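Local structure of CRISPR system Cmr subunit Cmr1-1 (Pyrococcus furiosus, 4W8Z) at residues A[39-44]-A[147-152]; A[91-96]-A[111-116]; A[129-134]-A[140-145]; A[193-198]-A[336-341]; A[228-233]-A[289-294]. The protein binds RNA and, together with Cmr6, caps the type III-B Cmr ribonucleoprotein complex, part of CRISPR immunity against mobile genetic elements. All blocks are in the same frame, centred on the assembly; numbering follows the deposited sequence.

Interaction 1: residues A[39-44]-A[147-152]; sequences KGAMRW and WALVSL
W147 O, in the turn of helix 136-152 that presents L149 to A41 and M42, takes two hydrogen bonds from a single residue, S151. The backbone S151 N gives the regular helical bond of 2.9 Å, and S151 OG adds a second, also 2.9 Å from W147 O. The two donors reach the oxygen from opposite faces of its carbonyl plane, the hydroxyl tilted 35° out of that plane. The same OG lies over the centre of the W147 ring.

Across to helix 38-54 the contact is wholly apolar. L149 has its CG anti to the backbone N (chi1 168°), which turns both methyls to the partner helix. Its CD1 lies 3.5 Å from A41 CB, and its CD2 is 3.8 Å from that same A41 CB. In the ferredoxin-like βαββαβ fold expected of a RAMP domain, these are the two helices on one side of the four-stranded sheet, and A41 and L149 sit where they meet. M42 crosses L149 at about a right angle, with M42 CG 4.0 Å from L149 CD2. All three touching residues are buried. W45, also on helix 38-54, packs on L149 and A148, while V155 touches A41.

Interaction 2: residues A[91-96]-A[111-116]; sequences LNLKEF and LGKRGT
L93 points its forked end at the backbone of G112, and the direction of each branch defines the contact. With CG anti to its carbonyl carbon (chi1 -66°), the leucine reaches from its loop to the last turn of helix 106-113. L93 CD2 comes to 3.8 Å from G112 CA, while the other branch lies along the peptide that follows, with L93 CD1 3.9 Å from G112 O and 4.0 Å from K113 N. L91 also directs its side chain at the glycine, and its CD2 stops 4.2 Å from G112 CA. Because G112 has no side chain, both leucines meet main chain directly. K113 contributes at its root, where K113 CG is 4.2 Å from L93 CD1; beyond CG its chain is extended.

Each segment is ordered by its own turn. In 91-96, N92 OD1 accepts a capping bond from K94 N at 3.0 Å, the donor standing 62° out of the carbonyl plane, ahead of helix 95-99. In 111-116, G115 has positive phi and closes a Schellman motif, with T116 N bonded to L111 O and G115 N to G112 O.

No hydrogen bond or salt bridge crosses between the segments. The chemistry therefore implies a non-directional contact at the protein surface, made by leucine methyls lying on helical backbone.

Interaction 3: residues A[129-134]-A[140-145]; sequences VVLESP and KLATLS
The apolar part of this contact is made by one methyl: L131 CD1 reaches from strand 126-133 to the peptide joining A142 and T143 on helix 136-152. With CG anti to its carbonyl carbon (chi1 -46°), L131 places CD1 4.1 Å from A142 CB and 4.0 Å from A142 C. The same CD1 lies 3.8 Å from T143 OG1, a van der Waals approach, with the two side chains set aslant. I139 and M42 also touch L131.

Polar bonds stay within each element or run to other residues, and none crosses between the segments. On the helix, L141 O accepts from S145 N at 3.1 Å and from S145 OG at 2.8 Å, the two donors arriving from opposite faces of the carbonyl plane. T143 OG1 has weak hydrogen bonds to I139 O and E10 OE1. Along the strand, L131 pairs through its backbone with E10, while V130 pairs with S81 on the other neighbouring strand.

Strand 126-133 is thus an inner strand of the antiparallel sheet and turns directly into the helix that packs back on it. This is the second β-α unit of a ferredoxin-like βαββαβ domain, as expected for the RAMP superfamily.

Interaction 4: residues A[193-198]-A[336-341]; sequences DSLKRV and TKVWGG
L195 overlaps the near side of the W339 side chain, from its CB to the six-membered part of the indole. L195 CD1 is 3.6 Å from W339 CB and 4.0 Å from W339 CG, while the stem of the leucine follows the ring further out, with L195 CB 3.9 Å from W339 CE3. The leucine holds its CG anti to its carbonyl carbon (chi1 -68°), which sends CD1 to the root of the tryptophan. W339 in turn has its CG anti to the backbone N (chi1 -179°), a torsion that carries the indole out from the strand to helix 188-206. The two side chains meet at a slant.

At the far end of the ring, W339 CZ3 lies against the helix backbone, 3.9 Å from K196 N and 4.0 Å from K196 CA. K196 CB is also close, but the rest of that lysine leads away from the strand. V338 completes the apolar patch, its CG1 4.2 Å from L195 CD1. No hydrogen bond joins the two segments, although W339 NE1 has a weak one to L223 O. On the helix side, L195 also rests on W147, which ties the contact to helix 136-152.

V338 and W339 both reach the helix although they are consecutive. The chain turns a corner at 338, and each of the two has a backbone bond to V228, which puts both opposite one residue of strand 226-231. That is a classic beta bulge, here at the edge of the antiparallel sheet in the Cmr1-like C-terminal region, with helix 188-206 packed against it.

Interaction 5: residues A[228-233]-A[289-294]; sequences VEVFGP and VEIGGK
The contact belongs to the antiparallel sheet of the Cmr1-like C-terminal region, where strands 226-231 and 284-291 flank strand 294-302; V230 meets V289 and I291 across that middle strand by side chains alone. V230 and V289 cross at about a right angle, V230 CG1 lying 4.1 Å from V289 CG1. In V289 that methyl stands between the backbone N and the carbonyl carbon (chi1 62°), which brings it to V230. I291 CD1 extends the patch at 4.4 Å from V230 CG1.

Nearer the surface, K294 starts the intervening strand and meets P233 just beyond strand 226-231, the two side by side and pointing the same way. P233 CB is 3.7 Å from K294 CB, and P233 CG is 3.9 Å from K294 CD on the extended lysine chain. P233 follows a cis peptide bond. K294 closes a type I' hairpin turn with G292 and G293 at its corners, both with positive phi; I291 N bonds to K294 O at 2.9 Å, and K294 N bonds back to I291 O at 3.1 Å.

Y296 on the intervening strand touches P233, V289 and I291. I188 of helix 188-206 packs on V230 and I291, while on strand 226-231 the F231 ring meets F244 of helix 237-264 edge-to-face.

In the fold
Interactions 1 and 3 share helix 136-152, their centres 11 Å apart, and M42 CE lies 3.5 Å from A142 O: together they join that helix to helix 38-54 and to strand 126-133 in the RAMP region. Interactions 4 and 5 meet in the C-terminal sheet, where V338 N probably donates to V228 O at 2.7 Å. Interaction 1 reaches this second pair: W147 CH2 touches L195 CD2 at 3.5 Å, and L152 CD2 reaches V228 CG2 at 3.8 Å. Interaction 3 touches interaction 4 too, through L144 and V198. Interaction 2 stands apart on the surface, its nearest atoms about 16 Å from interaction 5 and about 19 Å from interaction 1. This apo form contains no bound RNA.

Interaction 1: residues A[39-44]-A[147-152]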
# COMPACT_ATOMS: atom_id res chain seq x y z
N LYS A 39 7.18 8.48 -6.72
CA LYS A 39 8.23 9.11 -5.93
C LYS A 39 7.80 9.24 -4.47
O LYS A 39 8.58 8.97 -3.56
CB LYS A 39 8.59 10.49 -6.49
CG LYS A 39 9.00 10.49 -7.95
CD LYS A 39 9.55 11.84 -8.35
CE LYS A 39 9.76 11.94 -9.85
NZ LYS A 39 10.29 13.27 -10.24
N GLY A 40 6.56 9.66 -4.26
CA GLY A 40 6.03 9.85 -2.92
C GLY A 40 5.89 8.55 -2.15
O GLY A 40 6.19 8.48 -0.96
N ALA A 41 5.43 7.51 -2.84
CA ALA A 41 5.24 6.21 -2.22
C ALA A 41 6.58 5.53 -1.90
O ALA A 41 6.69 4.83 -0.89
CB ALA A 41 4.41 5.32 -3.12
N MET A 42 7.58 5.73 -2.75
CA MET A 42 8.93 5.24 -2.49
C MET A 42 9.47 5.86 -1.21
O MET A 42 10.04 5.17 -0.36
CB MET A 42 9.87 5.56 -3.66
CG MET A 42 9.70 4.65 -4.87
SD MET A 42 10.79 5.11 -6.23
CE MET A 42 12.38 5.03 -5.42
N ARG A 43 9.28 7.17 -1.08
CA ARG A 43 9.69 7.89 0.11
C ARG A 43 8.98 7.33 1.33
O ARG A 43 9.60 7.14 2.39
CB ARG A 43 9.40 9.38 -0.03
CG ARG A 43 10.18 10.26 0.92
CD ARG A 43 9.59 11.65 1.01
NE ARG A 43 10.53 12.59 1.61
CZ ARG A 43 11.34 13.37 0.90
NH1 ARG A 43 11.29 13.33 -0.43
NH2 ARG A 43 12.18 14.20 1.51
N TRP A 44 7.69 7.04 1.18
CA TRP A 44 6.91 6.47 2.27
C TRP A 44 7.50 5.13 2.69
O TRP A 44 7.67 4.86 3.88
CB TRP A 44 5.45 6.28 1.87
CG TRP A 44 4.56 5.99 3.04
CD1 TRP A 44 3.80 6.88 3.74
CD2 TRP A 44 4.33 4.71 3.66
NE1 TRP A 44 3.12 6.25 4.75
CE2 TRP A 44 3.42 4.92 4.72
CE3 TRP A 44 4.80 3.41 3.41
CZ2 TRP A 44 2.98 3.88 5.54
CZ3 TRP A 44 4.36 2.38 4.23
CH2 TRP A 44 3.46 2.62 5.28
N TRP A 147 11.24 -1.62 -4.64
CA TRP A 147 10.90 -3.03 -4.50
C TRP A 147 9.75 -3.20 -3.51
O TRP A 147 8.82 -3.97 -3.76
CB TRP A 147 12.11 -3.84 -4.02
CG TRP A 147 11.83 -5.32 -3.91
CD1 TRP A 147 12.13 -6.28 -4.84
CD2 TRP A 147 11.20 -6.00 -2.82
NE1 TRP A 147 11.72 -7.52 -4.39
CE2 TRP A 147 11.15 -7.37 -3.16
CE3 TRP A 147 10.67 -5.58 -1.59
CZ2 TRP A 147 10.59 -8.33 -2.31
CZ3 TRP A 147 10.11 -6.54 -0.75
CH2 TRP A 147 10.08 -7.89 -1.12
N ALA A 148 9.82 -2.47 -2.40
CA ALA A 148 8.80 -2.55 -1.35
C ALA A 148 7.47 -1.97 -1.84
O ALA A 148 6.40 -2.50 -1.53
CB ALA A 148 9.27 -1.82 -0.10
N LEU A 149 7.55 -0.87 -2.59
CA LEU A 149 6.36 -0.24 -3.15
C LEU A 149 5.59 -1.20 -4.06
O LEU A 149 4.36 -1.26 -4.02
CB LEU A 149 6.75 1.02 -3.92
CG LEU A 149 5.66 1.65 -4.80
CD1 LEU A 149 4.42 1.93 -3.98
CD2 LEU A 149 6.18 2.92 -5.46
N VAL A 150 6.31 -1.96 -4.88
CA VAL A 150 5.67 -2.89 -5.80
C VAL A 150 5.19 -4.15 -5.06
O VAL A 150 4.12 -4.68 -5.37
CB VAL A 150 6.63 -3.29 -6.94
CG1 VAL A 150 5.98 -4.31 -7.86
CG2 VAL A 150 7.06 -2.06 -7.73
N SER A 151 5.97 -4.60 -4.09
CA SER A 151 5.67 -5.84 -3.37
C SER A 151 4.54 -5.72 -2.34
O SER A 151 3.75 -6.66 -2.17
CB SER A 151 6.93 -6.36 -2.69
OG SER A 151 7.91 -6.69 -3.64
N LEU A 152 4.46 -4.58 -1.65
CA LEU A 152 3.48 -4.43 -0.57
C LEU A 152 2.60 -3.18 -0.71
O LEU A 152 1.58 -3.06 -0.03
CB LEU A 152 4.20 -4.38 0.78
CG LEU A 152 5.15 -5.53 1.11
CD1 LEU A 152 6.11 -5.10 2.20
CD2 LEU A 152 4.39 -6.77 1.52

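Interaction 2: residues A[91-96]-A[111-116]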
# COMPACT_ATOMS: atom_id res chain seq x y z
N LEU A 91 -13.12 6.36 -19.06
CA LEU A 91 -13.71 5.64 -17.94
C LEU A 91 -15.14 5.20 -18.24
O LEU A 91 -16.00 6.02 -18.58
CB LEU A 91 -13.69 6.50 -16.67
CG LEU A 91 -14.36 5.90 -15.43
CD1 LEU A 91 -13.62 4.65 -14.98
CD2 LEU A 91 -14.44 6.92 -14.31
N ASN A 92 -15.39 3.90 -18.10
CA ASN A 92 -16.73 3.34 -18.26
C ASN A 92 -17.41 3.18 -16.90
O ASN A 92 -17.00 2.37 -16.08
CB ASN A 92 -16.65 1.99 -18.99
CG ASN A 92 -18.00 1.35 -19.20
OD1 ASN A 92 -19.04 1.97 -18.99
ND2 ASN A 92 -18.00 0.09 -19.62
N LEU A 93 -18.47 3.96 -16.68
CA LEU A 93 -19.15 3.98 -15.39
C LEU A 93 -19.95 2.71 -15.14
O LEU A 93 -20.35 2.43 -14.00
CB LEU A 93 -20.05 5.21 -15.28
CG LEU A 93 -19.30 6.54 -15.27
CD1 LEU A 93 -20.26 7.70 -15.07
CD2 LEU A 93 -18.22 6.53 -14.19
N LYS A 94 -20.18 1.93 -16.19
CA LYS A 94 -20.87 0.65 -16.06
C LYS A 94 -19.99 -0.37 -15.33
O LYS A 94 -20.49 -1.36 -14.81
CB LYS A 94 -21.26 0.11 -17.44
N GLU A 95 -18.69 -0.09 -15.29
CA GLU A 95 -17.70 -1.02 -14.73
C GLU A 95 -17.94 -1.38 -13.27
O GLU A 95 -17.65 -2.50 -12.85
CB GLU A 95 -16.30 -0.42 -14.89
CG GLU A 95 -15.18 -1.28 -14.35
CD GLU A 95 -14.01 -1.39 -15.30
OE1 GLU A 95 -12.94 -0.80 -15.01
OE2 GLU A 95 -14.15 -2.06 -16.35
N PHE A 96 -18.48 -0.45 -12.49
CA PHE A 96 -18.65 -0.65 -11.06
C PHE A 96 -19.70 -1.71 -10.74
O PHE A 96 -19.45 -2.63 -9.95
CB PHE A 96 -18.99 0.68 -10.39
CG PHE A 96 -17.91 1.72 -10.54
CD1 PHE A 96 -16.87 1.79 -9.63
CD2 PHE A 96 -17.92 2.59 -11.61
CE1 PHE A 96 -15.86 2.73 -9.78
CE2 PHE A 96 -16.91 3.54 -11.77
CZ PHE A 96 -15.89 3.60 -10.85
N LEU A 111 -16.92 10.46 -8.27
CA LEU A 111 -16.17 11.43 -9.06
C LEU A 111 -16.48 11.24 -10.55
O LEU A 111 -16.56 12.20 -11.30
CB LEU A 111 -14.67 11.30 -8.81
CG LEU A 111 -14.17 11.79 -7.45
CD1 LEU A 111 -12.74 11.34 -7.22
CD2 LEU A 111 -14.27 13.31 -7.36
N GLY A 112 -16.65 9.98 -10.94
CA GLY A 112 -16.98 9.64 -12.31
C GLY A 112 -18.30 10.25 -12.76
O GLY A 112 -18.36 10.90 -13.81
N LYS A 113 -19.35 10.06 -11.97
CA LYS A 113 -20.67 10.58 -12.30
C LYS A 113 -20.69 12.11 -12.31
O LYS A 113 -21.33 12.73 -13.16
CB LYS A 113 -21.72 10.06 -11.32
CG LYS A 113 -21.90 8.55 -11.33
CD LYS A 113 -22.83 8.11 -10.21
CE LYS A 113 -22.90 6.59 -10.10
NZ LYS A 113 -23.64 6.16 -8.88
N ARG A 114 -19.98 12.72 -11.36
CA ARG A 114 -19.90 14.18 -11.28
C ARG A 114 -19.04 14.77 -12.40
O ARG A 114 -18.96 15.99 -12.54
CB ARG A 114 -19.34 14.62 -9.93
CG ARG A 114 -20.30 14.53 -8.76
CD ARG A 114 -19.87 15.51 -7.68
NE ARG A 114 -18.41 15.59 -7.57
CZ ARG A 114 -17.76 16.58 -6.97
NH1 ARG A 114 -18.43 17.59 -6.43
NH2 ARG A 114 -16.43 16.57 -6.92
N GLY A 115 -18.40 13.91 -13.18
CA GLY A 115 -17.55 14.35 -14.27
C GLY A 115 -16.24 14.97 -13.84
O GLY A 115 -15.56 15.61 -14.63
N THR A 116 -15.86 14.77 -12.57
CA THR A 116 -14.61 15.32 -12.06
C THR A 116 -13.41 14.57 -12.63
O THR A 116 -12.32 15.13 -12.77
CB THR A 116 -14.58 15.27 -10.52
OG1 THR A 116 -15.73 15.95 -10.00
CG2 THR A 116 -13.33 15.95 -9.98

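Interaction 3: residues A[129-134]-A[140-145]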
# COMPACT_ATOMS: atom_id res chain seq x y z
N VAL A 129 10.48 3.63 -14.66
CA VAL A 129 11.07 4.24 -13.48
C VAL A 129 12.59 4.09 -13.53
O VAL A 129 13.11 2.97 -13.62
CB VAL A 129 10.53 3.61 -12.18
CG1 VAL A 129 11.22 4.24 -10.98
CG2 VAL A 129 9.02 3.80 -12.09
N VAL A 130 13.30 5.21 -13.47
CA VAL A 130 14.75 5.20 -13.55
C VAL A 130 15.35 5.88 -12.32
O VAL A 130 14.93 6.98 -11.95
CB VAL A 130 15.26 5.90 -14.82
CG1 VAL A 130 16.78 5.98 -14.83
CG2 VAL A 130 14.75 5.19 -16.07
N LEU A 131 16.32 5.22 -11.70
CA LEU A 131 16.96 5.74 -10.49
C LEU A 131 18.44 5.97 -10.73
O LEU A 131 19.13 5.08 -11.24
CB LEU A 131 16.76 4.78 -9.32
CG LEU A 131 15.35 4.22 -9.11
CD1 LEU A 131 15.33 3.18 -8.00
CD2 LEU A 131 14.37 5.35 -8.81
N GLU A 132 18.93 7.15 -10.37
CA GLU A 132 20.34 7.50 -10.55
C GLU A 132 20.94 8.12 -9.30
O GLU A 132 20.33 8.98 -8.67
CB GLU A 132 20.50 8.47 -11.73
CG GLU A 132 20.07 7.93 -13.07
CD GLU A 132 20.23 8.94 -14.19
OE1 GLU A 132 21.24 8.88 -14.91
OE2 GLU A 132 19.34 9.81 -14.33
N SER A 133 22.15 7.69 -8.95
CA SER A 133 22.85 8.24 -7.80
C SER A 133 24.35 8.01 -7.90
O SER A 133 24.79 7.00 -8.46
CB SER A 133 22.31 7.64 -6.50
OG SER A 133 22.98 8.17 -5.37
N PRO A 134 25.16 8.95 -7.38
CA PRO A 134 26.60 8.72 -7.28
C PRO A 134 26.95 7.72 -6.17
O PRO A 134 28.00 7.09 -6.22
CB PRO A 134 27.15 10.11 -6.95
CG PRO A 134 26.01 10.82 -6.29
CD PRO A 134 24.78 10.32 -6.98
N LYS A 140 21.08 1.64 -3.46
CA LYS A 140 20.59 0.39 -2.89
C LYS A 140 19.30 0.64 -2.12
O LYS A 140 18.32 -0.08 -2.28
CB LYS A 140 21.63 -0.24 -1.96
CG LYS A 140 22.76 -0.97 -2.67
CD LYS A 140 23.65 -1.68 -1.66
CE LYS A 140 24.70 -2.54 -2.33
NZ LYS A 140 25.43 -3.40 -1.36
N LEU A 141 19.31 1.69 -1.30
CA LEU A 141 18.15 2.06 -0.50
C LEU A 141 16.97 2.54 -1.35
O LEU A 141 15.81 2.33 -1.00
CB LEU A 141 18.54 3.13 0.52
CG LEU A 141 19.49 2.67 1.63
CD1 LEU A 141 19.99 3.85 2.43
CD2 LEU A 141 18.79 1.67 2.52
N ALA A 142 17.28 3.20 -2.46
CA ALA A 142 16.25 3.66 -3.38
C ALA A 142 15.54 2.47 -4.03
O ALA A 142 14.32 2.43 -4.11
CB ALA A 142 16.84 4.57 -4.44
N THR A 143 16.33 1.50 -4.50
CA THR A 143 15.80 0.32 -5.16
C THR A 143 15.00 -0.55 -4.19
O THR A 143 13.93 -1.07 -4.55
CB THR A 143 16.93 -0.50 -5.81
OG1 THR A 143 17.32 0.12 -7.04
CG2 THR A 143 16.47 -1.92 -6.11
N LEU A 144 15.50 -0.70 -2.97
CA LEU A 144 14.78 -1.43 -1.94
C LEU A 144 13.41 -0.80 -1.70
O LEU A 144 12.41 -1.50 -1.58
CB LEU A 144 15.58 -1.48 -0.65
CG LEU A 144 16.67 -2.55 -0.60
CD1 LEU A 144 17.62 -2.30 0.54
CD2 LEU A 144 16.04 -3.93 -0.46
N SER A 145 13.38 0.53 -1.65
CA SER A 145 12.13 1.27 -1.49
C SER A 145 11.15 0.93 -2.60
O SER A 145 9.99 0.59 -2.33
CB SER A 145 12.40 2.77 -1.48
OG SER A 145 13.16 3.12 -0.35

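Interaction 4: residues A[193-198]-A[336-341]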
# COMPACT_ATOMS: atom_id res chain seq x y z
N ASP A 193 10.67 -15.28 1.81
CA ASP A 193 12.12 -15.17 1.92
C ASP A 193 12.64 -13.80 1.53
O ASP A 193 13.62 -13.31 2.10
CB ASP A 193 12.79 -16.25 1.06
CG ASP A 193 12.60 -17.65 1.62
OD1 ASP A 193 12.10 -17.78 2.76
OD2 ASP A 193 12.98 -18.61 0.92
N SER A 194 11.99 -13.17 0.55
CA SER A 194 12.41 -11.85 0.10
C SER A 194 12.21 -10.80 1.17
O SER A 194 13.06 -9.93 1.36
CB SER A 194 11.64 -11.45 -1.16
OG SER A 194 12.03 -12.25 -2.27
N LEU A 195 11.09 -10.87 1.88
CA LEU A 195 10.83 -9.93 2.97
C LEU A 195 11.90 -10.01 4.04
O LEU A 195 12.38 -8.99 4.52
CB LEU A 195 9.45 -10.17 3.59
CG LEU A 195 8.24 -9.85 2.70
CD1 LEU A 195 6.97 -9.80 3.53
CD2 LEU A 195 8.46 -8.53 1.98
N LYS A 196 12.28 -11.23 4.41
CA LYS A 196 13.35 -11.44 5.38
C LYS A 196 14.66 -10.85 4.86
O LYS A 196 15.38 -10.17 5.60
CB LYS A 196 13.51 -12.93 5.67
CG LYS A 196 14.29 -13.25 6.94
CD LYS A 196 15.55 -14.06 6.63
CE LYS A 196 16.12 -14.70 7.89
NZ LYS A 196 15.22 -15.76 8.42
N ARG A 197 14.95 -11.10 3.59
CA ARG A 197 16.15 -10.58 2.96
C ARG A 197 16.19 -9.06 2.96
O ARG A 197 17.21 -8.45 3.31
CB ARG A 197 16.25 -11.12 1.53
CG ARG A 197 17.28 -10.42 0.66
CD ARG A 197 18.69 -10.63 1.20
NE ARG A 197 18.90 -11.99 1.66
CZ ARG A 197 19.24 -13.01 0.88
NH1 ARG A 197 19.41 -12.82 -0.42
NH2 ARG A 197 19.42 -14.21 1.40
N VAL A 198 15.08 -8.44 2.56
CA VAL A 198 14.99 -6.98 2.48
C VAL A 198 15.17 -6.37 3.87
O VAL A 198 15.84 -5.35 4.03
CB VAL A 198 13.64 -6.52 1.88
CG1 VAL A 198 13.46 -5.02 2.05
CG2 VAL A 198 13.54 -6.92 0.41
N THR A 336 -3.18 -17.21 3.74
CA THR A 336 -1.82 -17.61 4.10
C THR A 336 -1.03 -16.44 4.67
O THR A 336 -0.95 -15.38 4.05
CB THR A 336 -1.06 -18.18 2.90
OG1 THR A 336 -1.74 -19.34 2.41
CG2 THR A 336 0.37 -18.53 3.28
N LYS A 337 -0.44 -16.64 5.84
CA LYS A 337 0.42 -15.63 6.44
C LYS A 337 1.77 -15.58 5.73
O LYS A 337 2.45 -16.60 5.61
CB LYS A 337 0.61 -15.90 7.93
CG LYS A 337 1.38 -14.81 8.68
CD LYS A 337 0.61 -14.33 9.91
CE LYS A 337 -0.51 -13.37 9.53
NZ LYS A 337 -1.37 -12.98 10.69
N VAL A 338 2.15 -14.39 5.26
CA VAL A 338 3.40 -14.21 4.53
C VAL A 338 4.48 -13.66 5.46
O VAL A 338 5.65 -14.04 5.37
CB VAL A 338 3.21 -13.25 3.33
CG1 VAL A 338 4.52 -13.04 2.59
CG2 VAL A 338 2.15 -13.80 2.38
N TRP A 339 4.08 -12.77 6.36
CA TRP A 339 4.99 -12.11 7.28
C TRP A 339 4.28 -11.78 8.59
O TRP A 339 3.20 -11.19 8.58
CB TRP A 339 5.56 -10.85 6.64
CG TRP A 339 6.53 -10.10 7.49
CD1 TRP A 339 6.28 -8.98 8.23
CD2 TRP A 339 7.92 -10.41 7.69
NE1 TRP A 339 7.42 -8.58 8.88
CE2 TRP A 339 8.44 -9.44 8.56
CE3 TRP A 339 8.77 -11.42 7.22
CZ2 TRP A 339 9.78 -9.44 8.98
CZ3 TRP A 339 10.09 -11.42 7.63
CH2 TRP A 339 10.58 -10.44 8.50
N GLY A 340 4.87 -12.18 9.71
CA GLY A 340 4.23 -11.98 11.00
C GLY A 340 5.04 -11.11 11.93
O GLY A 340 5.95 -11.58 12.61
N GLY A 341 4.71 -9.82 11.96
CA GLY A 341 5.36 -8.88 12.86
C GLY A 341 4.75 -8.96 14.25
O GLY A 341 5.33 -8.48 15.22

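Interaction 5: residues A[228-233]-A[289-294]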
# COMPACT_ATOMS: atom_id res chain seq x y z
N VAL A 228 1.55 -9.45 6.83
CA VAL A 228 1.23 -9.54 5.41
C VAL A 228 0.60 -10.89 5.13
O VAL A 228 1.14 -11.93 5.51
CB VAL A 228 2.48 -9.35 4.53
CG1 VAL A 228 2.10 -9.39 3.06
CG2 VAL A 228 3.17 -8.03 4.85
N GLU A 229 -0.56 -10.87 4.48
CA GLU A 229 -1.31 -12.08 4.17
C GLU A 229 -1.77 -12.08 2.72
O GLU A 229 -1.94 -11.02 2.11
CB GLU A 229 -2.53 -12.20 5.08
CG GLU A 229 -2.20 -12.30 6.55
CD GLU A 229 -3.40 -12.01 7.44
OE1 GLU A 229 -3.40 -12.48 8.60
OE2 GLU A 229 -4.33 -11.32 6.98
N VAL A 230 -1.97 -13.27 2.16
CA VAL A 230 -2.51 -13.40 0.82
C VAL A 230 -3.63 -14.44 0.78
O VAL A 230 -3.75 -15.28 1.68
CB VAL A 230 -1.43 -13.81 -0.21
CG1 VAL A 230 -0.29 -12.81 -0.24
CG2 VAL A 230 -0.92 -15.21 0.10
N PHE A 231 -4.46 -14.38 -0.26
CA PHE A 231 -5.46 -15.41 -0.50
C PHE A 231 -5.62 -15.63 -1.99
O PHE A 231 -5.43 -14.70 -2.79
CB PHE A 231 -6.80 -15.06 0.16
CG PHE A 231 -7.52 -13.89 -0.47
CD1 PHE A 231 -8.31 -14.06 -1.61
CD2 PHE A 231 -7.46 -12.63 0.10
CE1 PHE A 231 -8.98 -12.99 -2.18
CE2 PHE A 231 -8.13 -11.56 -0.47
CZ PHE A 231 -8.89 -11.74 -1.61
N GLY A 232 -5.97 -16.85 -2.38
CA GLY A 232 -6.14 -17.18 -3.77
C GLY A 232 -5.41 -18.45 -4.16
O GLY A 232 -5.11 -19.29 -3.31
N PRO A 233 -5.10 -18.60 -5.45
CA PRO A 233 -5.32 -17.62 -6.52
C PRO A 233 -6.77 -17.54 -6.99
O PRO A 233 -7.55 -18.44 -6.70
CB PRO A 233 -4.43 -18.14 -7.65
CG PRO A 233 -4.44 -19.62 -7.45
CD PRO A 233 -4.46 -19.83 -5.96
N VAL A 289 -1.54 -8.98 -5.59
CA VAL A 289 -0.17 -9.38 -5.88
C VAL A 289 -0.19 -10.55 -6.87
O VAL A 289 -1.07 -11.42 -6.81
CB VAL A 289 0.59 -9.77 -4.58
CG1 VAL A 289 -0.07 -10.96 -3.88
CG2 VAL A 289 2.07 -10.04 -4.87
N GLU A 290 0.77 -10.57 -7.79
CA GLU A 290 0.89 -11.68 -8.72
C GLU A 290 1.94 -12.68 -8.24
O GLU A 290 3.11 -12.33 -8.03
CB GLU A 290 1.23 -11.17 -10.12
CG GLU A 290 1.34 -12.27 -11.16
CD GLU A 290 1.37 -11.73 -12.57
OE1 GLU A 290 0.56 -10.82 -12.87
OE2 GLU A 290 2.20 -12.20 -13.38
N ILE A 291 1.51 -13.93 -8.04
CA ILE A 291 2.40 -15.00 -7.62
C ILE A 291 2.26 -16.19 -8.56
O ILE A 291 1.17 -16.75 -8.71
CB ILE A 291 2.10 -15.46 -6.17
CG1 ILE A 291 1.98 -14.26 -5.24
CG2 ILE A 291 3.18 -16.41 -5.68
CD1 ILE A 291 1.54 -14.61 -3.83
N GLY A 292 3.36 -16.58 -9.20
CA GLY A 292 3.33 -17.68 -10.14
C GLY A 292 2.41 -17.40 -11.32
O GLY A 292 1.80 -18.31 -11.87
N GLY A 293 2.31 -16.14 -11.71
CA GLY A 293 1.49 -15.75 -12.84
C GLY A 293 0.00 -15.79 -12.56
O GLY A 293 -0.81 -15.79 -13.49
N LYS A 294 -0.37 -15.82 -11.28
CA LYS A 294 -1.77 -15.83 -10.89
C LYS A 294 -2.06 -14.76 -9.84
O LYS A 294 -1.21 -14.45 -9.02
CB LYS A 294 -2.17 -17.22 -10.37
CG LYS A 294 -2.08 -18.32 -11.41
CD LYS A 294 -2.39 -19.68 -10.81
CE LYS A 294 -2.20 -20.79 -11.83
NZ LYS A 294 -2.44 -22.14 -11.25